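Local atomic coordinates of C-domain type II peptide synthetase (Streptomyces globisporus, PDB entry 4ZNM), a protein that is a condensation-domain protein of a type II peptide synthetase, with the fold of the CoA-dependent acyltransferase clan. Residues 223-228 with 355-360; 273-278 with 324-329; 286-291 with 315-320. All coordinates share one frame; numbering follows the deposited sequence.

Contact 1 (223-228 with 355-360)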
loop_
_atom_site.group_PDB
_atom_site.type_symbol
_atom_site.label_atom_id
_atom_site.label_comp_id
_atom_site.label_asym_id
_atom_site.label_seq_id
_atom_site.Cartn_x
_atom_site.Cartn_y
_atom_site.Cartn_z
ATOM N N ALA A 223 23.970 -1.944 -10.153
ATOM C CA ALA A 223 22.853 -2.653 -9.599
ATOM C C ALA A 223 21.701 -2.740 -10.613
ATOM O O ALA A 223 21.457 -1.813 -11.403
ATOM C CB ALA A 223 22.383 -1.991 -8.341
ATOM N N ARG A 224 20.975 -3.853 -10.546
ATOM C CA ARG A 224 19.772 -4.048 -11.317
ATOM C C ARG A 224 18.737 -4.626 -10.364
ATOM O O ARG A 224 18.997 -5.646 -9.741
ATOM C CB ARG A 224 20.013 -4.991 -12.499
ATOM C CG ARG A 224 21.061 -4.506 -13.512
ATOM C CD ARG A 224 20.487 -3.471 -14.471
ATOM N NE ARG A 224 21.402 -3.157 -15.568
ATOM C CZ ARG A 224 22.500 -2.409 -15.448
ATOM N NH1 ARG A 224 22.856 -1.902 -14.272
ATOM N NH2 ARG A 224 23.253 -2.174 -16.510
ATOM N N ILE A 225 17.579 -3.974 -10.246
ATOM C CA ILE A 225 16.466 -4.546 -9.491
ATOM C C ILE A 225 16.247 -5.974 -9.992
ATOM O O ILE A 225 16.236 -6.211 -11.184
ATOM C CB ILE A 225 15.184 -3.721 -9.620
ATOM C CG1 ILE A 225 15.346 -2.380 -8.889
ATOM C CG2 ILE A 225 14.020 -4.475 -9.013
ATOM C CD1 ILE A 225 14.264 -1.346 -9.236
ATOM N N ILE A 226 16.042 -6.911 -9.075
ATOM C CA ILE A 226 15.883 -8.306 -9.437
ATOM C C ILE A 226 14.508 -8.507 -10.091
ATOM O O ILE A 226 13.479 -8.016 -9.595
ATOM C CB ILE A 226 16.092 -9.222 -8.196
ATOM C CG1 ILE A 226 16.247 -10.681 -8.593
ATOM C CG2 ILE A 226 14.959 -9.132 -7.266
ATOM C CD1 ILE A 226 17.243 -11.393 -7.719
ATOM N N GLY A 227 14.521 -9.195 -11.232
ATOM C CA GLY A 227 13.305 -9.542 -11.958
ATOM C C GLY A 227 12.801 -10.947 -11.680
ATOM O O GLY A 227 13.585 -11.869 -11.459
ATOM N N LEU A 228 11.477 -11.097 -11.650
ATOM C CA LEU A 228 10.835 -12.415 -11.586
ATOM C C LEU A 228 10.405 -12.866 -12.975
ATOM O O LEU A 228 9.752 -12.107 -13.703
ATOM C CB LEU A 228 9.609 -12.372 -10.678
ATOM C CG LEU A 228 9.849 -11.976 -9.228
ATOM C CD1 LEU A 228 8.504 -11.953 -8.523
ATOM C CD2 LEU A 228 10.827 -12.953 -8.570
ATOM N N PRO A 355 20.375 5.153 -14.252
ATOM C CA PRO A 355 19.323 4.969 -15.255
ATOM C C PRO A 355 19.105 3.545 -15.762
ATOM O O PRO A 355 18.116 3.360 -16.479
ATOM C CB PRO A 355 19.766 5.891 -16.401
ATOM C CG PRO A 355 21.220 6.024 -16.245
ATOM C CD PRO A 355 21.468 5.989 -14.755
ATOM N N GLU A 356 19.946 2.578 -15.386
ATOM C CA GLU A 356 19.751 1.189 -15.829
ATOM C C GLU A 356 19.149 0.311 -14.717
ATOM O O GLU A 356 18.910 -0.874 -14.923
ATOM C CB GLU A 356 21.074 0.572 -16.316
ATOM C CG GLU A 356 21.774 1.305 -17.478
ATOM C CD GLU A 356 20.950 1.382 -18.757
ATOM O OE1 GLU A 356 20.042 0.549 -18.946
ATOM O OE2 GLU A 356 21.209 2.280 -19.583
ATOM N N LEU A 357 18.908 0.896 -13.549
ATOM C CA LEU A 357 18.402 0.158 -12.398
ATOM C C LEU A 357 17.186 -0.732 -12.716
ATOM O O LEU A 357 17.032 -1.817 -12.136
ATOM C CB LEU A 357 18.025 1.130 -11.273
ATOM C CG LEU A 357 17.628 0.469 -9.946
ATOM C CD1 LEU A 357 18.854 -0.220 -9.313
ATOM C CD2 LEU A 357 17.032 1.487 -9.006
HETATM N N MSE A 358 16.308 -0.281 -13.612
HETATM C CA MSE A 358 15.064 -1.007 -13.822
HETATM C C MSE A 358 15.064 -1.807 -15.108
HETATM O O MSE A 358 14.004 -2.206 -15.576
HETATM C CB MSE A 358 13.872 -0.051 -13.863
HETATM C CG MSE A 358 13.542 0.690 -12.567
HETATM SE SE MSE A 358 12.041 1.867 -12.941
HETATM C CE MSE A 358 13.055 3.071 -14.111
ATOM N N ALA A 359 16.221 -2.045 -15.699
ATOM C CA ALA A 359 16.245 -2.701 -17.018
ATOM C C ALA A 359 15.554 -4.086 -17.088
ATOM O O ALA A 359 15.523 -4.686 -18.153
ATOM C CB ALA A 359 17.656 -2.825 -17.487
ATOM N N SER A 360 15.017 -4.564 -15.961
ATOM C CA SER A 360 14.207 -5.790 -15.934
ATOM C C SER A 360 12.751 -5.528 -15.504
ATOM O O SER A 360 12.050 -6.412 -14.993
ATOM C CB SER A 360 14.845 -6.827 -15.017
ATOM O OG SER A 360 15.696 -7.664 -15.779
HETATM O O HOH W 1 16.323 -4.155 -13.170
#

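Contact 2 (273-278 with 324-329)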
loop_
_atom_site.group_PDB
_atom_site.type_symbol
_atom_site.label_atom_id
_atom_site.label_comp_id
_atom_site.label_asym_id
_atom_site.label_seq_id
_atom_site.Cartn_x
_atom_site.Cartn_y
_atom_site.Cartn_z
ATOM N N PHE A 273 11.570 -9.101 5.326
ATOM C CA PHE A 273 12.279 -8.697 4.116
ATOM C C PHE A 273 13.505 -9.575 3.909
ATOM O O PHE A 273 13.717 -10.089 2.812
ATOM C CB PHE A 273 12.692 -7.206 4.168
ATOM C CG PHE A 273 13.285 -6.701 2.868
ATOM C CD1 PHE A 273 12.469 -6.349 1.813
ATOM C CD2 PHE A 273 14.635 -6.575 2.705
ATOM C CE1 PHE A 273 13.001 -5.887 0.620
ATOM C CE2 PHE A 273 15.175 -6.117 1.512
ATOM C CZ PHE A 273 14.357 -5.777 0.477
ATOM N N ALA A 274 14.308 -9.762 4.957
ATOM C CA ALA A 274 15.441 -10.710 4.894
ATOM C C ALA A 274 15.031 -12.068 4.367
ATOM O O ALA A 274 15.734 -12.652 3.535
ATOM C CB ALA A 274 16.083 -10.883 6.269
ATOM N N ALA A 275 13.926 -12.609 4.889
ATOM C CA ALA A 275 13.450 -13.914 4.434
ATOM C C ALA A 275 13.112 -13.864 2.936
ATOM O O ALA A 275 13.284 -14.855 2.217
ATOM C CB ALA A 275 12.242 -14.362 5.221
ATOM N N TYR A 276 12.607 -12.731 2.471
ATOM C CA TYR A 276 12.295 -12.584 1.029
ATOM C C TYR A 276 13.579 -12.654 0.202
ATOM O O TYR A 276 13.633 -13.270 -0.872
ATOM C CB TYR A 276 11.559 -11.274 0.760
ATOM C CG TYR A 276 11.030 -11.166 -0.642
ATOM C CD1 TYR A 276 10.229 -12.162 -1.161
ATOM C CD2 TYR A 276 11.331 -10.075 -1.445
ATOM C CE1 TYR A 276 9.738 -12.088 -2.429
ATOM C CE2 TYR A 276 10.818 -9.981 -2.730
ATOM C CZ TYR A 276 10.008 -10.993 -3.200
ATOM O OH TYR A 276 9.478 -10.963 -4.462
ATOM N N GLN A 277 14.625 -12.034 0.718
ATOM C CA GLN A 277 15.907 -12.060 0.031
ATOM C C GLN A 277 16.439 -13.470 -0.043
ATOM O O GLN A 277 16.966 -13.904 -1.093
ATOM C CB GLN A 277 16.904 -11.148 0.724
ATOM C CG GLN A 277 16.491 -9.713 0.641
ATOM C CD GLN A 277 17.543 -8.770 1.136
ATOM O OE1 GLN A 277 18.379 -8.293 0.370
ATOM N NE2 GLN A 277 17.502 -8.476 2.416
ATOM N N VAL A 278 16.303 -14.198 1.060
ATOM C CA VAL A 278 16.718 -15.594 1.086
ATOM C C VAL A 278 15.928 -16.368 0.031
ATOM O O VAL A 278 16.488 -17.173 -0.710
ATOM C CB VAL A 278 16.563 -16.217 2.490
ATOM C CG1 VAL A 278 16.852 -17.700 2.480
ATOM C CG2 VAL A 278 17.536 -15.580 3.451
ATOM N N ALA A 324 26.699 -16.485 6.684
ATOM C CA ALA A 324 26.814 -17.787 7.329
ATOM C C ALA A 324 25.491 -18.205 7.959
ATOM O O ALA A 324 25.314 -19.344 8.346
ATOM C CB ALA A 324 27.925 -17.757 8.382
ATOM N N SER A 325 24.544 -17.289 8.053
ATOM C CA SER A 325 23.308 -17.609 8.750
ATOM C C SER A 325 22.215 -16.662 8.340
ATOM O O SER A 325 22.475 -15.591 7.811
ATOM C CB SER A 325 23.510 -17.506 10.257
ATOM O OG SER A 325 23.795 -16.153 10.582
ATOM N N PHE A 326 20.981 -17.038 8.620
ATOM C CA PHE A 326 19.893 -16.110 8.439
ATOM C C PHE A 326 20.147 -14.852 9.272
ATOM O O PHE A 326 19.896 -13.737 8.826
ATOM C CB PHE A 326 18.581 -16.760 8.831
ATOM C CG PHE A 326 17.419 -15.831 8.736
ATOM C CD1 PHE A 326 16.960 -15.430 7.499
ATOM C CD2 PHE A 326 16.800 -15.345 9.858
ATOM C CE1 PHE A 326 15.912 -14.575 7.382
ATOM C CE2 PHE A 326 15.731 -14.480 9.736
ATOM C CZ PHE A 326 15.301 -14.097 8.485
ATOM N N ARG A 327 20.646 -15.025 10.495
ATOM C CA ARG A 327 20.854 -13.863 11.351
ATOM C C ARG A 327 21.728 -12.825 10.669
ATOM O O ARG A 327 21.477 -11.616 10.774
ATOM C CB ARG A 327 21.473 -14.264 12.694
ATOM C CG ARG A 327 21.633 -13.082 13.657
ATOM C CD ARG A 327 22.233 -13.491 14.969
ATOM N NE ARG A 327 21.463 -14.553 15.613
ATOM C CZ ARG A 327 20.315 -14.355 16.258
ATOM N NH1 ARG A 327 19.790 -13.136 16.342
ATOM N NH2 ARG A 327 19.696 -15.387 16.809
ATOM N N GLU A 328 22.746 -13.277 9.950
ATOM C CA GLU A 328 23.618 -12.341 9.242
ATOM C C GLU A 328 22.877 -11.664 8.079
ATOM O O GLU A 328 23.116 -10.495 7.790
ATOM C CB GLU A 328 24.883 -13.054 8.736
ATOM C CG GLU A 328 25.863 -13.335 9.835
ATOM C CD GLU A 328 27.122 -14.096 9.385
ATOM O OE1 GLU A 328 27.436 -14.134 8.171
ATOM O OE2 GLU A 328 27.796 -14.664 10.278
ATOM N N VAL A 329 21.967 -12.371 7.415
ATOM C CA VAL A 329 21.161 -11.719 6.367
ATOM C C VAL A 329 20.358 -10.557 6.978
ATOM O O VAL A 329 20.297 -9.452 6.414
ATOM C CB VAL A 329 20.214 -12.704 5.656
ATOM C CG1 VAL A 329 19.397 -11.976 4.595
ATOM C CG2 VAL A 329 21.000 -13.812 4.951
#

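Contact 3 (286-291 with 315-320)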
loop_
_atom_site.group_PDB
_atom_site.type_symbol
_atom_site.label_atom_id
_atom_site.label_comp_id
_atom_site.label_asym_id
_atom_site.label_seq_id
_atom_site.Cartn_x
_atom_site.Cartn_y
_atom_site.Cartn_z
ATOM N N GLU A 286 20.940 -15.510 -7.395
ATOM C CA GLU A 286 21.663 -14.266 -7.120
ATOM C C GLU A 286 22.049 -14.076 -5.628
ATOM O O GLU A 286 21.349 -14.518 -4.737
ATOM C CB GLU A 286 20.826 -13.075 -7.560
ATOM C CG GLU A 286 20.605 -12.995 -9.060
ATOM C CD GLU A 286 21.871 -12.610 -9.790
ATOM O OE1 GLU A 286 22.322 -11.456 -9.599
ATOM O OE2 GLU A 286 22.419 -13.460 -10.537
ATOM N N LEU A 287 23.167 -13.390 -5.400
ATOM C CA LEU A 287 23.647 -13.037 -4.069
ATOM C C LEU A 287 23.658 -11.523 -3.879
ATOM O O LEU A 287 23.485 -11.037 -2.765
ATOM C CB LEU A 287 25.050 -13.609 -3.844
ATOM C CG LEU A 287 25.042 -15.118 -3.553
ATOM C CD1 LEU A 287 26.437 -15.703 -3.690
ATOM C CD2 LEU A 287 24.471 -15.419 -2.161
ATOM N N ASP A 288 23.874 -10.791 -4.975
ATOM C CA ASP A 288 23.760 -9.338 -5.008
ATOM C C ASP A 288 22.315 -9.022 -5.338
ATOM O O ASP A 288 21.882 -9.149 -6.492
ATOM C CB ASP A 288 24.734 -8.728 -6.037
ATOM C CG ASP A 288 24.410 -7.277 -6.386
ATOM O OD1 ASP A 288 23.888 -6.545 -5.521
ATOM O OD2 ASP A 288 24.665 -6.865 -7.543
ATOM N N ILE A 289 21.561 -8.611 -4.318
ATOM C CA ILE A 289 20.116 -8.560 -4.419
ATOM C C ILE A 289 19.577 -7.158 -4.202
ATOM O O ILE A 289 19.708 -6.578 -3.111
ATOM C CB ILE A 289 19.492 -9.550 -3.422
ATOM C CG1 ILE A 289 19.842 -10.982 -3.856
ATOM C CG2 ILE A 289 17.990 -9.361 -3.340
ATOM C CD1 ILE A 289 19.172 -12.040 -3.028
ATOM N N THR A 290 18.949 -6.618 -5.233
ATOM C CA THR A 290 18.304 -5.330 -5.099
ATOM C C THR A 290 16.787 -5.484 -5.275
ATOM O O THR A 290 16.311 -5.881 -6.337
ATOM C CB THR A 290 18.834 -4.301 -6.137
ATOM O OG1 THR A 290 20.242 -4.114 -5.977
ATOM C CG2 THR A 290 18.146 -2.977 -5.962
ATOM N N VAL A 291 16.057 -5.119 -4.235
ATOM C CA VAL A 291 14.588 -5.224 -4.189
ATOM C C VAL A 291 14.044 -3.914 -3.646
ATOM O O VAL A 291 14.499 -3.432 -2.616
ATOM C CB VAL A 291 14.113 -6.414 -3.331
ATOM C CG1 VAL A 291 12.560 -6.443 -3.227
ATOM C CG2 VAL A 291 14.594 -7.707 -3.933
ATOM N N PRO A 315 14.944 1.739 -3.339
ATOM C CA PRO A 315 15.653 0.483 -3.628
ATOM C C PRO A 315 16.598 0.060 -2.507
ATOM O O PRO A 315 17.360 0.872 -1.979
ATOM C CB PRO A 315 16.410 0.796 -4.920
ATOM C CG PRO A 315 16.472 2.282 -5.002
ATOM C CD PRO A 315 15.298 2.819 -4.273
ATOM N N LEU A 316 16.512 -1.218 -2.148
ATOM C CA LEU A 316 17.305 -1.800 -1.058
ATOM C C LEU A 316 18.246 -2.826 -1.647
ATOM O O LEU A 316 17.793 -3.871 -2.110
ATOM C CB LEU A 316 16.397 -2.462 -0.010
ATOM C CG LEU A 316 15.377 -1.527 0.625
ATOM C CD1 LEU A 316 14.521 -2.206 1.654
ATOM C CD2 LEU A 316 16.039 -0.319 1.235
ATOM N N ARG A 317 19.539 -2.513 -1.651
ATOM C CA ARG A 317 20.543 -3.416 -2.200
ATOM C C ARG A 317 21.370 -4.044 -1.107
ATOM O O ARG A 317 22.026 -3.335 -0.370
ATOM C CB ARG A 317 21.475 -2.678 -3.138
ATOM C CG ARG A 317 22.519 -3.579 -3.774
ATOM C CD ARG A 317 23.403 -2.800 -4.712
ATOM N NE ARG A 317 24.198 -3.668 -5.590
ATOM C CZ ARG A 317 25.185 -3.238 -6.369
ATOM N NH1 ARG A 317 25.533 -1.962 -6.377
ATOM N NH2 ARG A 317 25.812 -4.074 -7.168
ATOM N N THR A 318 21.361 -5.373 -1.041
ATOM C CA THR A 318 22.132 -6.101 -0.035
ATOM C C THR A 318 22.941 -7.212 -0.675
ATOM O O THR A 318 22.464 -7.918 -1.579
ATOM C CB THR A 318 21.213 -6.718 1.032
ATOM O OG1 THR A 318 20.340 -5.711 1.529
ATOM C CG2 THR A 318 22.017 -7.284 2.208
ATOM N N ASP A 319 24.162 -7.369 -0.185
ATOM C CA ASP A 319 25.072 -8.405 -0.657
ATOM C C ASP A 319 25.052 -9.549 0.314
ATOM O O ASP A 319 25.494 -9.396 1.449
ATOM C CB ASP A 319 26.486 -7.867 -0.786
ATOM C CG ASP A 319 27.458 -8.904 -1.351
ATOM O OD1 ASP A 319 27.009 -9.996 -1.764
ATOM O OD2 ASP A 319 28.669 -8.612 -1.388
ATOM N N LEU A 320 24.530 -10.680 -0.134
ATOM C CA LEU A 320 24.334 -11.853 0.703
ATOM C C LEU A 320 25.524 -12.801 0.607
ATOM O O LEU A 320 25.519 -13.872 1.224
ATOM C CB LEU A 320 23.076 -12.610 0.291
ATOM C CG LEU A 320 21.752 -12.202 0.953
ATOM C CD1 LEU A 320 21.371 -10.762 0.638
ATOM C CD2 LEU A 320 20.687 -13.157 0.486
#

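Contact 1 (223-228 with 355-360)
The carbonyl oxygen of Leu357 is gripped twice. Ile225 N donates to Leu357 O over 2.9 Å, in the carbonyl plane and nearly straight, and water 1 donates to the same oxygen at 2.7 Å. This water also donates to Ile225 O and accepts from Ser360 N at 3.1 Å, so it stitches the backbone of 223-228 to Ser360, just past the turn. Next to these bonds the side chains of Ile225 and Leu357 pack at a slant, Ile225 CG1 lying 3.8 Å from Leu357 CG. Leu357 has CG anti to its own N (chi1 -173°), which brings the branch back toward the segment 223-228, where CD1 also meets Ala223 CB. Ile225 CD1 reaches on to CG of Met358, a selenomethionine. On the outer side, Arg224 bends at chi2 (-80°) and lays its guanidinium over Glu356, whose CB sits 3.4 Å above the centre of the plane. The two side chains run alongside each other in the same direction, yet Arg224 NH2 and Glu356 OE1 remain 4.9 Å apart, and NH1 turns back to Ala223 O instead. Residues 356 to 359 form a type I beta turn, closed by the hydrogen bond from Ala359 N to Glu356 O, and the whole is a water-bridged docking of that turn against the lead-in to edge strand 227-229 of the condensation domain's five-stranded sheet.

Contact 2 (273-278 with 324-329)
Phe326 points its ring edge at helix 268-284, and the packing is arranged around that edge. Phe326 CE1 comes 3.7 Å from Ala275 N, which lies in the plane of the ring, while the methyl CB of Ala274 approaches CE1 obliquely at 3.9 Å. Val278 crosses the phenylalanine side chain at about a right angle and sets CG2 4.1 Å from Phe326 CD1, close to the ring plane. With CG anti to the backbone N (chi1 177°), Phe326 reaches out from the first turn of its helix to the small alanines, whose short side chains let the ring come close to the backbone. One turn further on, Val329 uses both branches: CG1 touches Ala274 CB at 3.9 Å, and CG2 meets Val278 CG2 obliquely, 4.2 Å away. All five touching residues are buried, and the interface is apolar. The start of the second helix is fixed by Ser325, the N-cap, whose OG accepts from Glu328 N at 3.1 Å. Helix 326-335 thus packs against one flank of helix 268-284, with Ala452 of helix 435-454 also touching Phe326 and Leu449 and Tyr445 of that helix touching Ala275, while Phe273 and Tyr276 turn to Val291 on strand 288-295.

Contact 3 (286-291 with 315-320)
Strands 288-291 and 315-319 run antiparallel, their axes 4.6 Å apart at closest approach and their directions 166° apart, with Ile289-Thr318 and Val291-Leu316 as the hydrogen-bonded pairs. Each of these pairs exchanges two N-H...O bonds, and just beyond the strands Leu320 N adds another to Leu287 O at 2.9 Å. Between the two hydrogen-bonded pairs, Arg317 CA and Thr290 CA bring their hydrogens to Ile289 O and Leu316 O. On the face that carries Asp288, Thr290 and Arg317, a salt bridge runs diagonally between neighbouring non-hydrogen-bonded pairs. Arg317 is extended from CG to NE and presents the side of its guanidinium, NE binding Asp288 OD1 at 2.9 Å and NH2 binding OD2 at 3.0 Å. Both carboxylate oxygens lie near the guanidinium plane, but the two flat groups are turned 39° apart; NE meets OD1 on its syn side, somewhat out of the carboxylate plane, and NH2 comes to OD2 from above it. This is a two-stranded antiparallel sheet within the condensation domain, made by strands 288-295 and 312-319. The Thr290 side chain lies across the aliphatic part of Arg317, Thr290 OG1 being 3.2 Å from Arg317 CG, and the remaining guanidinium nitrogen, NH1, bonds to Gln221 O. The other face is mostly apolar: Ile289 CD1 meets Leu320 CD2 at 4.0 Å, and helix 268-284 covers it, with Phe273 on Leu316 and Leu280 on Val291. Thr318 also points there, and its OG1 is bonded to Thr336 OG1.

In the fold
Contact 3 lies between the other two, its centre about 11 Å from each of theirs, while the centres of contacts 1 and 2 are about 21 Å apart. Strand 288-295 joins it to contact 1: Ile226 N lies 2.9 Å from Thr290 O, a probable hydrogen bond, and Ile226 CG2 packs 3.6 Å from Val291 CG2. Toward contact 2, Phe273 CZ rests 3.8 Å from Leu316 CD1, and Gln277 O is 3.5 Å from Ile289 CD1. Chain order ties contacts 2 and 3 directly, since helix 268-284 leads into strand 288-295 and strand 312-319 into helix 326-335. A sodium site formed by Ser130, Glu133 and Pro135 involves none of the six segments.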